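Local coordinates for protein peptidoglycan D,D-transpeptidase FtsI (Yersinia pestis, PDB 6SYN) that probably catalyses the D,D-transpeptidation that cross-links peptidoglycan during cell division, and is a target of beta-lactam antibiotics, at residues 497-500 against 501-504; 209-213 against 214-218; 186-189 against 190-194; 370-373 against 374-377. All coordinates share one frame; numbering follows the deposited sequence.

Interaction 1: 497-500 against 501-504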
loop_
_atom_site.group_PDB
_atom_site.type_symbol
_atom_site.label_atom_id
_atom_site.label_comp_id
_atom_site.label_asym_id
_atom_site.label_seq_id
_atom_site.Cartn_x
_atom_site.Cartn_y
_atom_site.Cartn_z
ATOM N N ALA A 497 12.057 -7.883 7.473
ATOM C CA ALA A 497 11.542 -9.177 6.971
ATOM C C ALA A 497 11.266 -9.094 5.464
ATOM O O ALA A 497 11.665 -10.030 4.743
ATOM C CB ALA A 497 10.299 -9.564 7.736
ATOM N N ILE A 498 10.602 -8.030 4.996
ATOM C CA ILE A 498 10.188 -7.895 3.565
ATOM C C ILE A 498 11.428 -7.622 2.704
ATOM O O ILE A 498 11.612 -8.332 1.709
ATOM C CB ILE A 498 9.096 -6.821 3.378
ATOM C CG1 ILE A 498 7.729 -7.340 3.838
ATOM C CG2 ILE A 498 9.053 -6.339 1.933
ATOM C CD1 ILE A 498 6.612 -6.321 3.785
ATOM N N MET A 499 12.254 -6.642 3.078
ATOM C CA MET A 499 13.436 -6.226 2.274
ATOM C C MET A 499 14.464 -7.366 2.210
ATOM O O MET A 499 15.098 -7.512 1.150
ATOM C CB MET A 499 14.084 -4.958 2.840
ATOM C CG MET A 499 15.093 -4.331 1.895
ATOM S SD MET A 499 14.473 -4.188 0.189
ATOM C CE MET A 499 13.927 -2.481 0.172
ATOM N N GLY A 500 14.600 -8.145 3.290
ATOM C CA GLY A 500 15.480 -9.328 3.363
ATOM C C GLY A 500 15.150 -10.341 2.281
ATOM O O GLY A 500 16.033 -10.636 1.460
ATOM N N GLY A 501 13.918 -10.858 2.284
ATOM C CA GLY A 501 13.412 -11.811 1.278
ATOM C C GLY A 501 13.534 -11.252 -0.130
ATOM O O GLY A 501 14.025 -11.976 -1.015
ATOM N N VAL A 502 13.141 -9.993 -0.330
ATOM C CA VAL A 502 13.275 -9.292 -1.640
ATOM C C VAL A 502 14.720 -9.454 -2.139
ATOM O O VAL A 502 14.904 -10.061 -3.209
ATOM C CB VAL A 502 12.861 -7.812 -1.534
ATOM C CG1 VAL A 502 13.322 -7.010 -2.742
ATOM C CG2 VAL A 502 11.359 -7.664 -1.334
ATOM N N LEU A 503 15.703 -8.944 -1.388
ATOM C CA LEU A 503 17.144 -8.936 -1.783
ATOM C C LEU A 503 17.593 -10.352 -2.168
ATOM O O LEU A 503 18.363 -10.480 -3.137
ATOM C CB LEU A 503 17.992 -8.390 -0.630
ATOM C CG LEU A 503 17.910 -6.879 -0.425
ATOM C CD1 LEU A 503 18.288 -6.492 0.994
ATOM C CD2 LEU A 503 18.785 -6.152 -1.434
ATOM N N ARG A 504 17.118 -11.363 -1.434
ATOM C CA ARG A 504 17.513 -12.788 -1.600
ATOM C C ARG A 504 16.782 -13.409 -2.797
ATOM O O ARG A 504 17.460 -14.057 -3.619
ATOM C CB ARG A 504 17.259 -13.568 -0.304
ATOM C CG ARG A 504 18.337 -13.372 0.754
ATOM C CD ARG A 504 19.731 -13.688 0.236
ATOM N NE ARG A 504 20.889 -13.559 1.124
ATOM C CZ ARG A 504 20.904 -13.257 2.427
ATOM N NH1 ARG A 504 22.070 -13.189 3.051
ATOM N NH2 ARG A 504 19.802 -13.018 3.121
#
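M499 sends its CG anti to the backbone N (chi1 -167°), while L503, one turn later, keeps its CG beside its own backbone N (chi1 -75°), and these settings bring the two chains together on one flank of the helix. The touching atoms are M499 CG and L503 CD1, 4.0 Å apart. The bend of the methionine at chi2 (47°) brings SD to 4.2 Å from V502 CG1. The other valine branch serves a second neighbour: V502 CG2 packs at 4.2 Å against I498 CG2.

Backbone bonds underlie all of this. V502 N donates to I498 O and L503 N to M499 O, both at 3.0 Å. A third bond of the same kind, G501 N to A497 O, is weak at 3.4 Å. G500 and G501 supply no side chain, so the apolar contacts fall to the residues flanking the pair.

Around the turn, I498 and M499 rest on L473 of strand 471-478, M499 and V502 on F471 of the same strand. A497, I498 and V502 meet helix 183-199, whereas L503 turns to the loop residues Y434 and P465.

Interaction 2: 209-213 against 214-218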
loop_
_atom_site.group_PDB
_atom_site.type_symbol
_atom_site.label_atom_id
_atom_site.label_comp_id
_atom_site.label_asym_id
_atom_site.label_seq_id
_atom_site.Cartn_x
_atom_site.Cartn_y
_atom_site.Cartn_z
ATOM N N LEU A 209 6.383 -1.529 -2.503
ATOM C CA LEU A 209 7.758 -1.845 -2.966
ATOM C C LEU A 209 7.914 -1.360 -4.410
ATOM O O LEU A 209 7.155 -1.834 -5.280
ATOM C CB LEU A 209 7.971 -3.358 -2.885
ATOM C CG LEU A 209 9.376 -3.840 -3.237
ATOM C CD1 LEU A 209 10.343 -3.558 -2.101
ATOM C CD2 LEU A 209 9.359 -5.322 -3.580
ATOM N N VAL A 210 8.884 -0.478 -4.656
ATOM C CA VAL A 210 9.108 0.171 -5.980
ATOM C C VAL A 210 10.547 -0.098 -6.428
ATOM O O VAL A 210 11.465 0.016 -5.598
ATOM C CB VAL A 210 8.814 1.680 -5.919
ATOM C CG1 VAL A 210 9.041 2.355 -7.266
ATOM C CG2 VAL A 210 7.406 1.946 -5.407
ATOM N N ASP A 211 10.706 -0.452 -7.705
ATOM C CA ASP A 211 12.010 -0.529 -8.402
ATOM C C ASP A 211 12.573 0.891 -8.491
ATOM O O ASP A 211 11.878 1.779 -9.022
ATOM C CB ASP A 211 11.853 -1.158 -9.786
ATOM C CG ASP A 211 13.138 -1.754 -10.327
ATOM O OD1 ASP A 211 14.138 -1.014 -10.414
ATOM O OD2 ASP A 211 13.132 -2.959 -10.638
ATOM N N VAL A 212 13.792 1.083 -7.994
ATOM C CA VAL A 212 14.483 2.403 -7.897
ATOM C C VAL A 212 14.796 2.943 -9.306
ATOM O O VAL A 212 14.770 4.178 -9.489
ATOM C CB VAL A 212 15.739 2.237 -7.020
ATOM C CG1 VAL A 212 16.668 3.435 -7.095
ATOM C CG2 VAL A 212 15.363 1.932 -5.574
ATOM N N ASN A 213 15.042 2.058 -10.278
ATOM C CA ASN A 213 15.611 2.413 -11.607
ATOM C C ASN A 213 14.526 2.508 -12.688
ATOM O O ASN A 213 14.764 3.232 -13.672
ATOM C CB ASN A 213 16.679 1.408 -12.043
ATOM C CG ASN A 213 17.890 1.407 -11.135
ATOM O OD1 ASN A 213 18.369 0.346 -10.741
ATOM N ND2 ASN A 213 18.386 2.586 -10.793
ATOM N N THR A 214 13.412 1.780 -12.550
ATOM C CA THR A 214 12.351 1.649 -13.591
ATOM C C THR A 214 11.062 2.369 -13.156
ATOM O O THR A 214 10.235 2.672 -14.041
ATOM C CB THR A 214 12.087 0.172 -13.917
ATOM O OG1 THR A 214 11.370 -0.407 -12.825
ATOM C CG2 THR A 214 13.352 -0.619 -14.170
ATOM N N GLY A 215 10.890 2.628 -11.854
ATOM C CA GLY A 215 9.662 3.211 -11.275
ATOM C C GLY A 215 8.525 2.202 -11.235
ATOM O O GLY A 215 7.402 2.582 -10.860
ATOM N N GLU A 216 8.799 0.953 -11.608
ATOM C CA GLU A 216 7.796 -0.137 -11.609
ATOM C C GLU A 216 7.372 -0.425 -10.162
ATOM O O GLU A 216 8.251 -0.399 -9.267
ATOM C CB GLU A 216 8.391 -1.379 -12.263
ATOM C CG GLU A 216 8.549 -1.265 -13.762
ATOM C CD GLU A 216 9.283 -2.453 -14.349
ATOM O OE1 GLU A 216 10.483 -2.609 -14.049
ATOM O OE2 GLU A 216 8.644 -3.242 -15.064
ATOM N N VAL A 217 6.074 -0.668 -9.943
ATOM C CA VAL A 217 5.520 -1.147 -8.644
ATOM C C VAL A 217 5.631 -2.672 -8.641
ATOM O O VAL A 217 4.860 -3.312 -9.380
ATOM C CB VAL A 217 4.065 -0.697 -8.419
ATOM C CG1 VAL A 217 3.536 -1.210 -7.088
ATOM C CG2 VAL A 217 3.902 0.815 -8.517
ATOM N N LEU A 218 6.572 -3.205 -7.857
ATOM C CA LEU A 218 6.887 -4.652 -7.747
ATOM C C LEU A 218 5.925 -5.324 -6.765
ATOM O O LEU A 218 5.650 -6.528 -6.940
ATOM C CB LEU A 218 8.343 -4.808 -7.292
ATOM C CG LEU A 218 9.385 -4.341 -8.306
ATOM C CD1 LEU A 218 10.776 -4.291 -7.696
ATOM C CD2 LEU A 218 9.370 -5.227 -9.545
#
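V210 and V217 face each other as a non-hydrogen-bonded antiparallel pair, and the backbone bonds beside them run from D211 N to E216 O at 2.9 Å and from L218 N to L209 O at 3.0 Å. Nearer the turn, G215 N reaches D211 O from above the carbonyl plane; the positive phi of G215 (74°) suits a glycine.

Across the turn D211 lies against T214, CB to OG1 at 3.2 Å. The aspartate accepts N213 N on the anti lone pair of OD1, making an Asx turn. T214 does two jobs with one hydroxyl: OG1 takes E216 N at 3.2 Å, an ST turn, and donates a hydrogen bond to E216 OE1 at 2.7 Å. A chi1 of 74° tucks OG1 back over the backbone, where E216 N can reach it. E216 OE2 goes on to a salt bridge with R22, which may offset the nearness of the D211 carboxylate. On the apolar side, L218 packs CB on L209 CD2 at 3.9 Å and lays CD1 against D211 CB.

This is the connection of a beta hairpin, strands 204-211 and 217-223, at one edge of the five-stranded antiparallel sheet of the penicillin-binding transpeptidase fold.

Interaction 3: 186-189 against 190-194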
loop_
_atom_site.group_PDB
_atom_site.type_symbol
_atom_site.label_atom_id
_atom_site.label_comp_id
_atom_site.label_asym_id
_atom_site.label_seq_id
_atom_site.Cartn_x
_atom_site.Cartn_y
_atom_site.Cartn_z
ATOM N N GLN A 186 4.892 -9.976 -3.989
ATOM C CA GLN A 186 3.556 -9.602 -3.447
ATOM C C GLN A 186 3.193 -10.570 -2.312
ATOM O O GLN A 186 2.694 -10.100 -1.262
ATOM C CB GLN A 186 2.492 -9.594 -4.548
ATOM C CG GLN A 186 1.126 -9.111 -4.068
ATOM C CD GLN A 186 1.051 -7.616 -3.871
ATOM O OE1 GLN A 186 2.005 -6.885 -4.123
ATOM N NE2 GLN A 186 -0.099 -7.145 -3.414
ATOM N N ALA A 187 3.447 -11.867 -2.514
ATOM C CA ALA A 187 3.205 -12.947 -1.529
ATOM C C ALA A 187 4.024 -12.666 -0.265
ATOM O O ALA A 187 3.439 -12.717 0.835
ATOM C CB ALA A 187 3.543 -14.290 -2.127
ATOM N N LEU A 188 5.316 -12.356 -0.425
ATOM C CA LEU A 188 6.233 -12.033 0.701
ATOM C C LEU A 188 5.770 -10.747 1.387
ATOM O O LEU A 188 5.642 -10.740 2.622
ATOM C CB LEU A 188 7.666 -11.858 0.200
ATOM C CG LEU A 188 8.614 -11.265 1.241
ATOM C CD1 LEU A 188 8.714 -12.183 2.451
ATOM C CD2 LEU A 188 9.984 -10.992 0.651
ATOM N N VAL A 189 5.576 -9.683 0.614
ATOM C CA VAL A 189 5.132 -8.363 1.145
ATOM C C VAL A 189 3.831 -8.571 1.931
ATOM O O VAL A 189 3.833 -8.298 3.141
ATOM C CB VAL A 189 4.976 -7.319 0.023
ATOM C CG1 VAL A 189 4.185 -6.107 0.487
ATOM C CG2 VAL A 189 6.328 -6.886 -0.521
ATOM N N TYR A 190 2.769 -9.050 1.279
ATOM C CA TYR A 190 1.417 -9.148 1.885
ATOM C C TYR A 190 1.467 -10.012 3.152
ATOM O O TYR A 190 0.802 -9.652 4.138
ATOM C CB TYR A 190 0.387 -9.711 0.906
ATOM C CG TYR A 190 -0.918 -10.061 1.575
ATOM C CD1 TYR A 190 -1.881 -9.095 1.819
ATOM C CD2 TYR A 190 -1.158 -11.349 2.028
ATOM C CE1 TYR A 190 -3.065 -9.409 2.465
ATOM C CE2 TYR A 190 -2.336 -11.680 2.673
ATOM C CZ TYR A 190 -3.294 -10.707 2.890
ATOM O OH TYR A 190 -4.455 -11.038 3.523
ATOM N N ARG A 191 2.212 -11.120 3.125
ATOM C CA ARG A 191 2.244 -12.116 4.230
ATOM C C ARG A 191 2.859 -11.478 5.481
ATOM O O ARG A 191 2.356 -11.740 6.592
ATOM C CB ARG A 191 3.008 -13.368 3.790
ATOM C CG ARG A 191 3.486 -14.260 4.925
ATOM C CD ARG A 191 3.964 -15.598 4.391
ATOM N NE ARG A 191 5.185 -15.556 3.576
ATOM C CZ ARG A 191 5.248 -15.424 2.242
ATOM N NH1 ARG A 191 6.426 -15.442 1.637
ATOM N NH2 ARG A 191 4.156 -15.271 1.511
ATOM N N GLU A 192 3.913 -10.682 5.315
ATOM C CA GLU A 192 4.595 -9.992 6.441
ATOM C C GLU A 192 3.670 -8.900 6.987
ATOM O O GLU A 192 3.598 -8.752 8.222
ATOM C CB GLU A 192 5.951 -9.452 5.980
ATOM C CG GLU A 192 6.928 -10.553 5.607
ATOM C CD GLU A 192 7.248 -11.514 6.738
ATOM O OE1 GLU A 192 7.210 -11.087 7.901
ATOM O OE2 GLU A 192 7.530 -12.686 6.449
ATOM N N LEU A 193 2.975 -8.189 6.095
ATOM C CA LEU A 193 2.094 -7.040 6.432
ATOM C C LEU A 193 0.873 -7.544 7.207
ATOM O O LEU A 193 0.649 -7.081 8.340
ATOM C CB LEU A 193 1.662 -6.356 5.131
ATOM C CG LEU A 193 0.701 -5.183 5.298
ATOM C CD1 LEU A 193 1.421 -3.991 5.915
ATOM C CD2 LEU A 193 0.067 -4.807 3.967
ATOM N N ASN A 194 0.124 -8.461 6.590
ATOM C CA ASN A 194 -1.129 -9.058 7.123
ATOM C C ASN A 194 -0.882 -9.570 8.542
ATOM O O ASN A 194 -1.619 -9.156 9.451
ATOM C CB ASN A 194 -1.632 -10.178 6.216
ATOM C CG ASN A 194 -3.089 -10.490 6.449
ATOM O OD1 ASN A 194 -3.457 -11.643 6.659
ATOM N ND2 ASN A 194 -3.923 -9.466 6.421
#
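R191 folds back over the preceding turn and lays its guanidinium against A187 and L188. One face of the group lies over L188 CA, with NH1 3.5 Å from that carbon, while A187 CB sits at its edge, in plane, 3.8 Å from NH2. The chain leaves the helix with CG anti to the backbone N, stays extended through chi2, then bends at chi3 (68°), which turns the flat end back along the helix. A187 O lies obliquely to the group, and NH2 is badly angled for a bond to it; this carbonyl instead takes R191 N at 3.0 Å.

L188 has a second neighbour. Its CD1 meets E192 CG at 4.0 Å, the glutamate chain curling back at chi2 (-60°) beside the leucine, so the L188 side chain is flanked by R191 and by E192.

Further out, the backbone carries the usual helical bonds: Y190 N to Q186 O at 2.8 Å and L193 N to V189 O at 3.1 Å. N194 CB sits 3.7 Å over one face of the Y190 ring, nearer its rim than its centre, and the phenol OH is hydrogen-bonded to Q118. The Q186 amide is held by NE2 donating to M220 O and V119 O. Around V189, A219 of strand 217-223 and I498 of helix 492-505 close in.

Helix 183-199 leads into the first strand of the transpeptidase sheet and packs beside helix 492-505. This pairing, on one sheet face, of the helix before the domain's first strand with the last helix of the chain is an arrangement shared with serine beta-lactamases.

Interaction 4: 370-373 against 374-377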
loop_
_atom_site.group_PDB
_atom_site.type_symbol
_atom_site.label_atom_id
_atom_site.label_comp_id
_atom_site.label_asym_id
_atom_site.label_seq_id
_atom_site.Cartn_x
_atom_site.Cartn_y
_atom_site.Cartn_z
ATOM N N PRO A 370 0.436 6.241 0.686
ATOM C CA PRO A 370 1.596 5.352 0.798
ATOM C C PRO A 370 2.390 5.225 -0.513
ATOM O O PRO A 370 3.609 5.251 -0.460
ATOM C CB PRO A 370 0.943 4.027 1.209
ATOM C CG PRO A 370 -0.231 4.473 2.057
ATOM C CD PRO A 370 -0.768 5.685 1.323
ATOM N N LEU A 371 1.693 5.128 -1.650
ATOM C CA LEU A 371 2.318 5.055 -2.997
ATOM C C LEU A 371 3.153 6.319 -3.249
ATOM O O LEU A 371 4.273 6.189 -3.809
ATOM C CB LEU A 371 1.238 4.877 -4.071
ATOM C CG LEU A 371 1.763 4.829 -5.507
ATOM C CD1 LEU A 371 2.788 3.715 -5.684
ATOM C CD2 LEU A 371 0.628 4.675 -6.510
ATOM N N GLN A 372 2.644 7.490 -2.849
ATOM C CA GLN A 372 3.347 8.789 -3.020
ATOM C C GLN A 372 4.654 8.756 -2.222
ATOM O O GLN A 372 5.684 9.231 -2.746
ATOM C CB GLN A 372 2.454 9.953 -2.596
ATOM C CG GLN A 372 1.577 10.480 -3.721
ATOM C CD GLN A 372 0.823 11.715 -3.298
ATOM O OE1 GLN A 372 0.294 11.782 -2.192
ATOM N NE2 GLN A 372 0.776 12.703 -4.180
ATOM N N LEU A 373 4.606 8.182 -1.015
ATOM C CA LEU A 373 5.763 8.071 -0.084
ATOM C C LEU A 373 6.804 7.094 -0.655
ATOM O O LEU A 373 8.006 7.343 -0.466
ATOM C CB LEU A 373 5.254 7.623 1.290
ATOM C CG LEU A 373 6.301 7.591 2.405
ATOM C CD1 LEU A 373 6.935 8.959 2.606
ATOM C CD2 LEU A 373 5.688 7.101 3.714
ATOM N N ALA A 374 6.354 6.026 -1.320
ATOM C CA ALA A 374 7.224 5.009 -1.954
ATOM C C ALA A 374 8.033 5.674 -3.068
ATOM O O ALA A 374 9.236 5.380 -3.185
ATOM C CB ALA A 374 6.399 3.863 -2.482
ATOM N N ARG A 375 7.394 6.560 -3.835
ATOM C CA ARG A 375 8.044 7.285 -4.954
ATOM C C ARG A 375 9.096 8.257 -4.398
ATOM O O ARG A 375 10.159 8.376 -5.034
ATOM C CB ARG A 375 7.001 7.995 -5.814
ATOM C CG ARG A 375 7.568 8.533 -7.121
ATOM C CD ARG A 375 6.586 9.377 -7.906
ATOM N NE ARG A 375 5.852 10.295 -7.051
ATOM C CZ ARG A 375 4.664 10.813 -7.335
ATOM N NH1 ARG A 375 4.056 10.519 -8.472
ATOM N NH2 ARG A 375 4.085 11.632 -6.474
ATOM N N VAL A 376 8.831 8.919 -3.267
ATOM C CA VAL A 376 9.846 9.774 -2.580
ATOM C C VAL A 376 11.103 8.922 -2.343
ATOM O O VAL A 376 12.199 9.339 -2.753
ATOM C CB VAL A 376 9.307 10.393 -1.273
ATOM C CG1 VAL A 376 10.417 11.008 -0.433
ATOM C CG2 VAL A 376 8.223 11.427 -1.541
ATOM N N TYR A 377 10.944 7.741 -1.749
ATOM C CA TYR A 377 12.066 6.861 -1.334
ATOM C C TYR A 377 12.704 6.206 -2.570
ATOM O O TYR A 377 13.931 5.970 -2.528
ATOM C CB TYR A 377 11.593 5.938 -0.205
ATOM C CG TYR A 377 11.641 6.643 1.124
ATOM C CD1 TYR A 377 10.653 7.542 1.496
ATOM C CD2 TYR A 377 12.739 6.512 1.958
ATOM C CE1 TYR A 377 10.716 8.235 2.692
ATOM C CE2 TYR A 377 12.824 7.203 3.154
ATOM C CZ TYR A 377 11.807 8.065 3.525
ATOM O OH TYR A 377 11.896 8.751 4.702
HETATM O O HOH W 1 6.217 11.241 -4.498
#
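Residues 370-377, the buried first two turns of helix 370-381 of the transpeptidase domain, are tied together by L373 with Y377 and by Q372 with R375. L373 and Y377 run alongside each other in the same direction, and the leucine's CD1 touches the ring at CE1, 3.9 Å away. L373 O also lies at the ring edge, in its plane, 3.3 Å from Y377 CD1, and accepts Y377 N at 3.2 Å. With CG beside its backbone N (chi1 -82°), the tyrosine keeps close to the leucine; its OH donates to T253 O, next to S252 of the ligand pocket.

Q372 and R375 form a second such pair, Q372 CG 3.9 Å from R375 NH2, with amide and guanidinium planes 60° apart. A water links them: it donates to Q372 O at 2.7 Å and accepts from R375 NE at 2.7 Å, lying in the guanidinium plane at its edge. The bend at chi3 (43°) swings the guanidinium round to this water. Q372 O therefore holds both V376 N and the water. Outside the pair, K332 O takes Q372 NE2, and A333 O takes R375 NH1.

A374 lies over V208 and V210 of strand 204-211 and V474 of strand 471-478. L373 shares V474 and reaches Y459 of strand 455-464, and Y377 touches A461 of that same strand.

Along the chain the order is interaction 3, 2, 4 and then 1. The antiparallel sheet, which interaction 2 belongs to, separates interactions 1 and 3 from interaction 4. Interactions 1 and 3, centres 11 Å apart, pair helices 492-505 and 183-199 on one face, where L188 CD2 meets I498 O at 3.3 Å. Interaction 4 lies against the opposite face, about 9 Å at nearest atoms from both. Interaction 2, at the turn end of hairpin 204-211/217-223, touches both layers: L209 CD2 packs on V502 CG2 at 3.8 Å, and V210 CG2 on A374 CB at 3.6 Å. Helices 183-199 and 492-505 on one side and helix 370-381 on the other are thus joined through one sheet of the transpeptidase domain.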